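Local coordinates for 70 kDa protein (Xanthomonas sp., PDB 4B2N) that cleaves rubber oxidatively with molecular oxygen, working processively along the polymer and carrying two covalently attached heme c groups, at residues T266-P271 / D465-S470; N523-L528 / L647-R652; W562-W567 / E651-I656. One frame throughout, in Å; residues are numbered along the deposited sequence.

Contact 1 of 3, residues T266-P271 / D465-S470; sequences TLTLAP and DNIVAS
Thr-268 and Asp-465 meet obliquely at their polar ends, the threonine hydroxyl giving its proton to the carboxylate across a modelled OG1 to OD1 distance of only 2.5 Å. So short a bond should be read with some caution, although the pairing itself is clear. Thr-268 turns OG1 to the side of its backbone N (chi1 -55°), where it also accepts from Thr-266 OG1 at 2.6 Å. The two hydroxyls thus form a relay that ends on the carboxylate, and a hydroxyl suits position 268 because it can accept one bond and donate another. The Thr-268 methyl also lies close to the carboxylate, with CG2 3.3 Å from Asp-465 OD1.

Two residues further on, the contact becomes apolar. Ile-467 points past the loop, but its terminal CD1 swings back to it, lying 3.2 Å from Leu-269 O and a tight 3.5 Å from Ala-270 CB. The small alanine methyl lets the isoleucine tip come this near the loop backbone, and it also leaves space for Ser-470 one turn along the helix, whose OG lies 3.7 Å from Ala-270 CB. That hydroxyl is hydrogen-bonded to Asp-263, and a water donates both to Ser-470 OG and to Ala-270 O, tying helix to loop a second time. Arg-474, farther along the helix, also reaches Ala-270 O, while Arg-329 and Arg-330 of helix 326-331 take the carbonyls of Leu-267 and Thr-266.

With Asn-466 at the N-cap position, this is the docking of a helix start, the first turn of helix 467-481, on the irregular loop that follows helix 253-261, well away from the heme sites.

Contact 2 of 3, residues N523-L528 / L647-R652; sequences NLWGVL and LTDSER. With HEC (heme c), chain D.
Arg-652 leaves its helix with CG anti to its own carbonyl carbon (chi1 -60°) and runs extended from CG to NE, while Trp-525 holds CG anti to its backbone N, and the two side chains cross at about a right angle. The setting is a helix start laid against a helix end beside a c-type heme: Thr-648 and Glu-651 form a capping box on helix 649-660, and Leu-528 closes helix 524-528. Arg-652 NE donates to the Leu-528 carbonyl O at 2.7 Å, with an N-H...O angle of 161°, approaching from above the carbonyl plane. A long, flat, charged group suits this spot, since NH2 bonds to Thr-644 O and NH1 makes a salt bridge to Asp-649 OD1 at 2.9 Å, poorly aligned as a hydrogen bond. The aliphatic part is used too. Arg-652 CD sits over one face of the Trp-525 six-membered ring in a CH-pi contact, 4.2 Å from the centroid, and CB touches CZ3 at 3.4 Å. The indole N-H is occupied by Asp-532. Leucines fill the apolar side toward the porphyrin: Leu-528 CD2 lies 4.1 Å from Leu-647 CD1 and 3.7 Å from the heme methyl CMB.

Contact 3 of 3, residues W562-W567 / E651-I656; sequences WQKLGW and ERWALI
Trp-653 lays the outer rim of its six-membered ring against the backbone of Gln-563 and the side chain of Lys-564. The Gln-563 carbonyl O comes to the ring edge, near its plane, 3.5 Å from CZ3, a sensible place for an oxygen because aromatic C-H edges carry slight positive charge. Next to it, Lys-564 CG lies 3.8 Å from Trp-653 CH2 and CE 4.1 Å from the same carbon. The lysine runs extended beyond CG and crosses the indole obliquely, offering its methylenes here while its charged end makes a cation-pi contact with Trp-525.

Ile-656, one turn further along the helix, supplies the other half. With CG2 anti to its backbone N (chi1 -76° for CG1), that methyl reaches both Gln-563 O at 3.5 Å and Leu-565 CD2 at 3.6 Å. The leucine and isoleucine chains run antiparallel alongside one another. Isoleucine suits the place because its beta-branch puts a methyl close to the helix backbone, where it can meet the loop carbonyl and the leucine together. No hydrogen bond joins the two segments.

Leu-565, whose phi is positive (70°), and Gly-566 face Asp-561 in a G1 beta bulge of the small hairpin 560-561/566-567. This hairpin turn packs on helix 649-660, next to helix 524-528, whose Trp-525 stacks on Trp-653, while Ala-654 and Leu-655 lean on helix 357-369.

In the fold
Contacts 2 and 3 form one cluster: their centres are 7 Å apart, they share Glu-651 and Arg-652, and both use helix 649-660. Helix 524-528 is bridged to the 562-567 turn by probable backbone hydrogen bonds, Leu-524 N to Leu-565 O at 2.7 Å and Trp-525 N to Lys-564 O at 3.0 Å. The cluster borders the second heme c, with the Leu-528 side chain about 5 Å from that of its axial ligand His-641; in contact 3 the Ile-656 side chain stays about 7 Å from the heme, although its neighbour Leu-655 touches it. Contact 1 lies on the opposite side of the chain's centre, 53 Å from both by centres.

Contact 1 of 3, residues T266-P271 / D465-S470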
loop_
_atom_site.group_PDB
_atom_site.type_symbol
_atom_site.label_atom_id
_atom_site.label_comp_id
_atom_site.label_asym_id
_atom_site.label_seq_id
_atom_site.Cartn_x
_atom_site.Cartn_y
_atom_site.Cartn_z
ATOM N N THR A 266 4.215 -16.310 18.233
ATOM C CA THR A 266 5.466 -15.828 18.789
ATOM C C THR A 266 6.357 -15.122 17.754
ATOM O O THR A 266 7.228 -14.381 18.134
ATOM C CB THR A 266 6.294 -16.979 19.386
ATOM O OG1 THR A 266 6.831 -17.782 18.318
ATOM C CG2 THR A 266 5.397 -17.831 20.323
ATOM N N LEU A 267 6.088 -15.335 16.461
ATOM C CA LEU A 267 6.915 -14.851 15.384
ATOM C C LEU A 267 8.275 -15.556 15.290
ATOM O O LEU A 267 9.138 -15.086 14.556
ATOM C CB LEU A 267 7.030 -13.275 15.359
ATOM C CG LEU A 267 5.702 -12.490 15.457
ATOM C CD1 LEU A 267 6.030 -10.953 15.359
ATOM C CD2 LEU A 267 4.744 -12.973 14.398
ATOM N N THR A 268 8.438 -16.700 15.964
ATOM C CA THR A 268 9.544 -17.583 15.714
ATOM C C THR A 268 9.521 -18.069 14.242
ATOM O O THR A 268 8.468 -18.373 13.668
ATOM C CB THR A 268 9.455 -18.839 16.611
ATOM O OG1 THR A 268 9.361 -18.439 17.984
ATOM C CG2 THR A 268 10.649 -19.704 16.424
ATOM N N LEU A 269 10.684 -18.043 13.611
ATOM C CA LEU A 269 10.818 -18.640 12.303
ATOM C C LEU A 269 10.783 -20.171 12.517
ATOM O O LEU A 269 11.690 -20.750 13.057
ATOM C CB LEU A 269 12.152 -18.246 11.652
ATOM C CG LEU A 269 12.508 -18.864 10.291
ATOM C CD1 LEU A 269 11.435 -18.544 9.258
ATOM C CD2 LEU A 269 13.874 -18.388 9.777
ATOM N N ALA A 270 9.704 -20.794 12.118
ATOM C CA ALA A 270 9.499 -22.218 12.362
ATOM C C ALA A 270 8.477 -22.665 11.325
ATOM O O ALA A 270 7.284 -22.650 11.575
ATOM C CB ALA A 270 8.977 -22.422 13.799
ATOM N N PRO A 271 8.933 -23.017 10.131
ATOM C CA PRO A 271 8.045 -23.326 9.031
ATOM C C PRO A 271 7.190 -24.521 9.306
ATOM O O PRO A 271 7.662 -25.408 10.031
ATOM C CB PRO A 271 9.053 -23.656 7.912
ATOM C CG PRO A 271 10.117 -22.690 8.206
ATOM C CD PRO A 271 10.318 -22.968 9.667
ATOM N N ASP A 465 9.609 -19.626 22.554
ATOM C CA ASP A 465 10.247 -19.331 21.325
ATOM C C ASP A 465 11.136 -20.533 21.086
ATOM O O ASP A 465 12.326 -20.493 21.356
ATOM C CB ASP A 465 11.093 -18.071 21.519
ATOM C CG ASP A 465 11.809 -17.670 20.295
ATOM O OD1 ASP A 465 11.473 -18.075 19.186
ATOM O OD2 ASP A 465 12.773 -16.937 20.427
ATOM N N ASN A 466 10.542 -21.640 20.662
ATOM C CA ASN A 466 11.386 -22.767 20.274
ATOM C C ASN A 466 10.606 -23.650 19.362
ATOM O O ASN A 466 9.377 -23.617 19.324
ATOM C CB ASN A 466 12.073 -23.516 21.431
ATOM C CG ASN A 466 11.174 -24.474 22.122
ATOM O OD1 ASN A 466 10.433 -24.054 23.014
ATOM N ND2 ASN A 466 11.183 -25.758 21.717
ATOM N N ILE A 467 11.390 -24.278 18.523
ATOM C CA ILE A 467 10.947 -24.903 17.286
ATOM C C ILE A 467 10.139 -26.118 17.718
ATOM O O ILE A 467 9.027 -26.323 17.211
ATOM C CB ILE A 467 12.168 -25.349 16.430
ATOM C CG1 ILE A 467 12.953 -24.143 15.873
ATOM C CG2 ILE A 467 11.733 -26.262 15.266
ATOM C CD1 ILE A 467 12.113 -23.312 14.951
ATOM N N VAL A 468 10.619 -26.880 18.705
ATOM C CA VAL A 468 9.879 -28.083 19.142
ATOM C C VAL A 468 8.486 -27.696 19.643
ATOM O O VAL A 468 7.461 -28.303 19.225
ATOM C CB VAL A 468 10.659 -28.863 20.235
ATOM C CG1 VAL A 468 9.756 -29.809 21.003
ATOM C CG2 VAL A 468 11.831 -29.580 19.584
ATOM N N ALA A 469 8.434 -26.641 20.466
ATOM C CA ALA A 469 7.156 -26.232 21.054
ATOM C C ALA A 469 6.268 -25.619 19.953
ATOM O O ALA A 469 5.014 -25.755 19.949
ATOM C CB ALA A 469 7.441 -25.265 22.183
ATOM N N SER A 470 6.898 -24.906 19.023
ATOM C CA SER A 470 6.132 -24.369 17.908
ATOM C C SER A 470 5.456 -25.497 17.113
ATOM O O SER A 470 4.280 -25.394 16.734
ATOM C CB SER A 470 6.978 -23.507 17.002
ATOM O OG SER A 470 6.108 -22.876 16.049
HETATM O O HOH W 1 5.899 -23.952 13.707
#

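Contact 2 of 3, residues N523-L528 / L647-R652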
loop_
_atom_site.group_PDB
_atom_site.type_symbol
_atom_site.label_atom_id
_atom_site.label_comp_id
_atom_site.label_asym_id
_atom_site.label_seq_id
_atom_site.Cartn_x
_atom_site.Cartn_y
_atom_site.Cartn_z
ATOM N N ASN A 523 -6.243 7.691 -15.715
ATOM C CA ASN A 523 -6.661 9.039 -15.318
ATOM C C ASN A 523 -8.033 9.086 -14.692
ATOM O O ASN A 523 -8.792 8.114 -14.716
ATOM C CB ASN A 523 -6.492 10.096 -16.455
ATOM C CG ASN A 523 -7.300 9.770 -17.710
ATOM O OD1 ASN A 523 -6.909 10.134 -18.893
ATOM N ND2 ASN A 523 -8.406 9.114 -17.512
ATOM N N LEU A 524 -8.345 10.212 -14.083
ATOM C CA LEU A 524 -9.584 10.317 -13.350
ATOM C C LEU A 524 -10.786 10.333 -14.264
ATOM O O LEU A 524 -11.873 9.720 -13.954
ATOM C CB LEU A 524 -9.555 11.574 -12.476
ATOM C CG LEU A 524 -10.038 11.175 -11.094
ATOM C CD1 LEU A 524 -9.167 11.808 -10.042
ATOM C CD2 LEU A 524 -11.525 11.537 -10.954
ATOM N N TRP A 525 -10.630 11.032 -15.393
ATOM C CA TRP A 525 -11.615 10.923 -16.491
ATOM C C TRP A 525 -12.074 9.470 -16.707
ATOM O O TRP A 525 -13.259 9.184 -16.797
ATOM C CB TRP A 525 -11.006 11.517 -17.756
ATOM C CG TRP A 525 -11.977 11.512 -18.891
ATOM C CD1 TRP A 525 -12.027 10.622 -19.958
ATOM C CD2 TRP A 525 -13.090 12.436 -19.091
ATOM N NE1 TRP A 525 -13.093 10.940 -20.788
ATOM C CE2 TRP A 525 -13.762 12.019 -20.313
ATOM C CE3 TRP A 525 -13.590 13.520 -18.390
ATOM C CZ2 TRP A 525 -14.881 12.687 -20.811
ATOM C CZ3 TRP A 525 -14.717 14.199 -18.903
ATOM C CH2 TRP A 525 -15.351 13.787 -20.079
ATOM N N GLY A 526 -11.129 8.531 -16.749
ATOM C CA GLY A 526 -11.412 7.129 -17.003
ATOM C C GLY A 526 -12.222 6.459 -15.906
ATOM O O GLY A 526 -13.108 5.655 -16.169
ATOM N N VAL A 527 -11.926 6.785 -14.666
ATOM C CA VAL A 527 -12.747 6.361 -13.547
ATOM C C VAL A 527 -14.164 6.865 -13.801
ATOM O O VAL A 527 -15.126 6.141 -13.556
ATOM C CB VAL A 527 -12.169 6.931 -12.247
ATOM C CG1 VAL A 527 -13.087 6.620 -11.070
ATOM C CG2 VAL A 527 -10.747 6.367 -12.029
ATOM N N LEU A 528 -14.253 8.101 -14.273
ATOM C CA LEU A 528 -15.551 8.775 -14.438
ATOM C C LEU A 528 -16.278 8.369 -15.705
ATOM O O LEU A 528 -17.491 8.574 -15.843
ATOM C CB LEU A 528 -15.365 10.299 -14.342
ATOM C CG LEU A 528 -15.036 10.746 -12.898
ATOM C CD1 LEU A 528 -14.965 12.246 -12.865
ATOM C CD2 LEU A 528 -16.027 10.278 -11.847
ATOM N N LEU A 647 -23.118 9.585 -15.648
ATOM C CA LEU A 647 -22.746 11.006 -15.626
ATOM C C LEU A 647 -22.772 11.613 -17.022
ATOM O O LEU A 647 -22.681 10.901 -18.013
ATOM C CB LEU A 647 -21.336 11.215 -15.049
ATOM C CG LEU A 647 -21.292 10.813 -13.601
ATOM C CD1 LEU A 647 -19.821 10.650 -13.236
ATOM C CD2 LEU A 647 -21.909 11.928 -12.755
ATOM N N THR A 648 -22.897 12.937 -17.085
ATOM C CA THR A 648 -22.704 13.636 -18.348
ATOM C C THR A 648 -21.273 14.077 -18.411
ATOM O O THR A 648 -20.617 14.203 -17.361
ATOM C CB THR A 648 -23.626 14.868 -18.533
ATOM O OG1 THR A 648 -23.282 15.917 -17.579
ATOM C CG2 THR A 648 -25.199 14.450 -18.565
ATOM N N ASP A 649 -20.769 14.300 -19.627
ATOM C CA ASP A 649 -19.418 14.825 -19.743
ATOM C C ASP A 649 -19.277 16.161 -18.995
ATOM O O ASP A 649 -18.207 16.445 -18.441
ATOM C CB ASP A 649 -19.016 15.005 -21.204
ATOM C CG ASP A 649 -18.581 13.714 -21.874
ATOM O OD1 ASP A 649 -18.567 12.598 -21.295
ATOM O OD2 ASP A 649 -18.286 13.820 -23.065
ATOM N N SER A 650 -20.322 17.003 -19.000
ATOM C CA SER A 650 -20.261 18.236 -18.216
ATOM C C SER A 650 -20.122 17.981 -16.713
ATOM O O SER A 650 -19.350 18.694 -16.025
ATOM C CB SER A 650 -21.468 19.147 -18.432
ATOM O OG SER A 650 -21.380 19.565 -19.768
ATOM N N GLU A 651 -20.883 17.015 -16.215
ATOM C CA GLU A 651 -20.734 16.583 -14.815
ATOM C C GLU A 651 -19.336 16.100 -14.553
ATOM O O GLU A 651 -18.739 16.472 -13.542
ATOM C CB GLU A 651 -21.745 15.536 -14.452
ATOM C CG GLU A 651 -23.123 16.137 -14.225
ATOM C CD GLU A 651 -24.182 15.061 -14.194
ATOM O OE1 GLU A 651 -24.086 14.058 -14.944
ATOM O OE2 GLU A 651 -25.119 15.243 -13.403
ATOM N N ARG A 652 -18.780 15.324 -15.477
ATOM C CA ARG A 652 -17.375 14.806 -15.298
ATOM C C ARG A 652 -16.312 15.891 -15.191
ATOM O O ARG A 652 -15.463 15.843 -14.279
ATOM C CB ARG A 652 -17.019 13.815 -16.415
ATOM C CG ARG A 652 -17.919 12.592 -16.471
ATOM C CD ARG A 652 -17.686 11.762 -17.710
ATOM N NE ARG A 652 -18.422 10.506 -17.537
ATOM C CZ ARG A 652 -19.392 10.097 -18.333
ATOM N NH1 ARG A 652 -19.750 10.883 -19.337
ATOM N NH2 ARG A 652 -20.060 8.965 -18.082
HETATM FE FE HEC D . -15.406 5.812 -6.397
HETATM C CHA HEC D . -12.365 4.174 -6.487
HETATM C CHB HEC D . -13.903 8.838 -7.539
HETATM C CHC HEC D . -18.452 7.305 -6.806
HETATM C CHD HEC D . -16.673 3.400 -4.340
HETATM N NA HEC D . -13.512 6.404 -6.792
HETATM C C1A HEC D . -12.392 5.548 -6.930
HETATM C C2A HEC D . -11.226 6.268 -7.437
HETATM C C3A HEC D . -11.678 7.640 -7.733
HETATM C C4A HEC D . -13.087 7.659 -7.398
HETATM C CMA HEC D . -10.811 8.763 -8.258
HETATM C CAA HEC D . -9.787 5.768 -7.535
HETATM C CBA HEC D . -9.278 6.000 -6.066
HETATM C CGA HEC D . -7.906 5.340 -5.857
HETATM O O1A HEC D . -7.476 4.617 -6.793
HETATM O O2A HEC D . -7.169 5.520 -4.820
HETATM N NB HEC D . -16.032 7.762 -7.083
HETATM C C1B HEC D . -15.358 8.840 -7.484
HETATM C C2B HEC D . -16.163 10.004 -7.869
HETATM C C3B HEC D . -17.540 9.516 -7.663
HETATM C C4B HEC D . -17.335 8.159 -7.187
HETATM C CMB HEC D . -15.650 11.344 -8.341
HETATM C CAB HEC D . -18.849 10.230 -7.928
HETATM C CBB HEC D . -19.093 10.479 -9.282
HETATM N NC HEC D . -17.159 5.524 -5.613
HETATM C C1C HEC D . -18.393 6.122 -5.998
HETATM C C2C HEC D . -19.586 5.474 -5.466
HETATM C C3C HEC D . -19.062 4.345 -4.739
HETATM C C4C HEC D . -17.584 4.350 -4.929
HETATM C CMC HEC D . -21.039 5.890 -5.634
HETATM C CAC HEC D . -19.910 3.344 -4.013
HETATM C CBC HEC D . -20.948 2.673 -4.548
HETATM N ND HEC D . -14.660 4.196 -5.524
HETATM C C1D HEC D . -15.277 3.276 -4.792
HETATM C C2D HEC D . -14.513 2.114 -4.361
HETATM C C3D HEC D . -13.237 2.323 -5.004
HETATM C C4D HEC D . -13.441 3.590 -5.700
HETATM C CMD HEC D . -14.949 0.962 -3.492
HETATM C CAD HEC D . -12.017 1.434 -4.925
HETATM C CBD HEC D . -12.078 0.571 -6.195
HETATM C CGD HEC D . -10.900 -0.365 -6.317
HETATM O O1D HEC D . -11.048 -1.583 -6.480
HETATM O O2D HEC D . -9.813 0.163 -6.203
#

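Contact 3 of 3, residues W562-W567 / E651-I656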
loop_
_atom_site.group_PDB
_atom_site.type_symbol
_atom_site.label_atom_id
_atom_site.label_comp_id
_atom_site.label_asym_id
_atom_site.label_seq_id
_atom_site.Cartn_x
_atom_site.Cartn_y
_atom_site.Cartn_z
ATOM N N TRP A 562 -3.021 17.379 -16.898
ATOM C CA TRP A 562 -3.639 18.288 -15.973
ATOM C C TRP A 562 -5.097 18.512 -16.324
ATOM O O TRP A 562 -5.781 19.235 -15.616
ATOM C CB TRP A 562 -2.841 19.602 -15.829
ATOM C CG TRP A 562 -1.479 19.239 -15.401
ATOM C CD1 TRP A 562 -0.367 19.009 -16.207
ATOM C CD2 TRP A 562 -1.078 18.872 -14.046
ATOM N NE1 TRP A 562 0.701 18.618 -15.433
ATOM C CE2 TRP A 562 0.331 18.511 -14.118
ATOM C CE3 TRP A 562 -1.725 18.868 -12.810
ATOM C CZ2 TRP A 562 1.045 18.096 -12.978
ATOM C CZ3 TRP A 562 -0.999 18.511 -11.671
ATOM C CH2 TRP A 562 0.360 18.134 -11.756
ATOM N N GLN A 563 -5.603 17.901 -17.386
ATOM C CA GLN A 563 -7.028 18.082 -17.669
ATOM C C GLN A 563 -7.868 16.919 -17.218
ATOM O O GLN A 563 -8.858 17.083 -16.516
ATOM C CB GLN A 563 -7.314 18.298 -19.135
ATOM C CG GLN A 563 -6.660 19.554 -19.697
ATOM C CD GLN A 563 -6.488 19.435 -21.209
ATOM O OE1 GLN A 563 -7.223 18.678 -21.876
ATOM N NE2 GLN A 563 -5.504 20.145 -21.757
ATOM N N LYS A 564 -7.465 15.740 -17.639
ATOM C CA LYS A 564 -8.154 14.512 -17.262
ATOM C C LYS A 564 -7.658 13.914 -15.940
ATOM O O LYS A 564 -8.235 12.910 -15.458
ATOM C CB LYS A 564 -7.987 13.515 -18.415
ATOM C CG LYS A 564 -8.937 13.877 -19.541
ATOM C CD LYS A 564 -8.943 12.827 -20.621
ATOM C CE LYS A 564 -9.609 13.381 -21.872
ATOM N NZ LYS A 564 -9.941 12.243 -22.773
ATOM N N LEU A 565 -6.522 14.458 -15.430
ATOM C CA LEU A 565 -6.012 14.208 -14.077
ATOM C C LEU A 565 -5.510 12.783 -14.017
ATOM O O LEU A 565 -6.220 11.876 -13.568
ATOM C CB LEU A 565 -7.094 14.457 -13.010
ATOM C CG LEU A 565 -6.838 15.444 -11.897
ATOM C CD1 LEU A 565 -6.222 16.745 -12.399
ATOM C CD2 LEU A 565 -8.154 15.728 -11.181
ATOM N N GLY A 566 -4.247 12.634 -14.436
ATOM C CA GLY A 566 -3.589 11.332 -14.502
ATOM C C GLY A 566 -2.384 11.343 -15.432
ATOM O O GLY A 566 -1.971 12.419 -15.867
ATOM N N TRP A 567 -1.832 10.153 -15.745
ATOM C CA TRP A 567 -0.693 10.039 -16.695
ATOM C C TRP A 567 -1.177 10.299 -18.092
ATOM O O TRP A 567 -2.246 9.868 -18.472
ATOM C CB TRP A 567 0.012 8.676 -16.575
ATOM C CG TRP A 567 0.601 8.622 -15.198
ATOM C CD1 TRP A 567 0.109 7.949 -14.057
ATOM C CD2 TRP A 567 1.759 9.382 -14.756
ATOM N NE1 TRP A 567 0.879 8.279 -12.955
ATOM C CE2 TRP A 567 1.910 9.120 -13.330
ATOM C CE3 TRP A 567 2.638 10.282 -15.387
ATOM C CZ2 TRP A 567 2.947 9.699 -12.573
ATOM C CZ3 TRP A 567 3.674 10.829 -14.644
ATOM C CH2 TRP A 567 3.819 10.558 -13.240
ATOM N N GLU A 651 -20.883 17.015 -16.215
ATOM C CA GLU A 651 -20.734 16.583 -14.815
ATOM C C GLU A 651 -19.336 16.100 -14.553
ATOM O O GLU A 651 -18.739 16.472 -13.542
ATOM C CB GLU A 651 -21.745 15.536 -14.452
ATOM C CG GLU A 651 -23.123 16.137 -14.225
ATOM C CD GLU A 651 -24.182 15.061 -14.194
ATOM O OE1 GLU A 651 -24.086 14.058 -14.944
ATOM O OE2 GLU A 651 -25.119 15.243 -13.403
ATOM N N ARG A 652 -18.780 15.324 -15.477
ATOM C CA ARG A 652 -17.375 14.806 -15.298
ATOM C C ARG A 652 -16.312 15.891 -15.191
ATOM O O ARG A 652 -15.463 15.843 -14.279
ATOM C CB ARG A 652 -17.019 13.815 -16.415
ATOM C CG ARG A 652 -17.919 12.592 -16.471
ATOM C CD ARG A 652 -17.686 11.762 -17.710
ATOM N NE ARG A 652 -18.422 10.506 -17.537
ATOM C CZ ARG A 652 -19.392 10.097 -18.333
ATOM N NH1 ARG A 652 -19.750 10.883 -19.337
ATOM N NH2 ARG A 652 -20.060 8.965 -18.082
ATOM N N TRP A 653 -16.292 16.857 -16.118
ATOM C CA TRP A 653 -15.342 17.980 -15.964
ATOM C C TRP A 653 -15.529 18.741 -14.662
ATOM O O TRP A 653 -14.520 19.139 -14.054
ATOM C CB TRP A 653 -15.455 18.944 -17.152
ATOM C CG TRP A 653 -15.051 18.298 -18.447
ATOM C CD1 TRP A 653 -15.841 18.051 -19.544
ATOM C CD2 TRP A 653 -13.713 17.772 -18.806
ATOM N NE1 TRP A 653 -15.134 17.422 -20.564
ATOM C CE2 TRP A 653 -13.837 17.243 -20.191
ATOM C CE3 TRP A 653 -12.500 17.681 -18.162
ATOM C CZ2 TRP A 653 -12.764 16.661 -20.859
ATOM C CZ3 TRP A 653 -11.416 17.115 -18.853
ATOM C CH2 TRP A 653 -11.543 16.627 -20.178
ATOM N N ALA A 654 -16.799 18.921 -14.201
ATOM C CA ALA A 654 -17.036 19.655 -12.942
ATOM C C ALA A 654 -16.482 18.858 -11.785
ATOM O O ALA A 654 -15.824 19.424 -10.874
ATOM C CB ALA A 654 -18.520 19.943 -12.713
ATOM N N LEU A 655 -16.723 17.551 -11.830
ATOM C CA LEU A 655 -16.242 16.672 -10.764
ATOM C C LEU A 655 -14.724 16.653 -10.778
ATOM O O LEU A 655 -14.111 16.666 -9.698
ATOM C CB LEU A 655 -16.765 15.267 -10.982
ATOM C CG LEU A 655 -18.187 14.913 -10.501
ATOM C CD1 LEU A 655 -18.522 13.572 -11.145
ATOM C CD2 LEU A 655 -18.278 14.834 -8.964
ATOM N N ILE A 656 -14.100 16.663 -11.958
ATOM C CA ILE A 656 -12.619 16.739 -11.984
ATOM C C ILE A 656 -12.066 18.017 -11.391
ATOM O O ILE A 656 -11.093 18.007 -10.605
ATOM C CB ILE A 656 -12.057 16.471 -13.392
ATOM C CG1 ILE A 656 -12.123 14.968 -13.678
ATOM C CG2 ILE A 656 -10.621 16.951 -13.537
ATOM C CD1 ILE A 656 -12.223 14.713 -15.192
#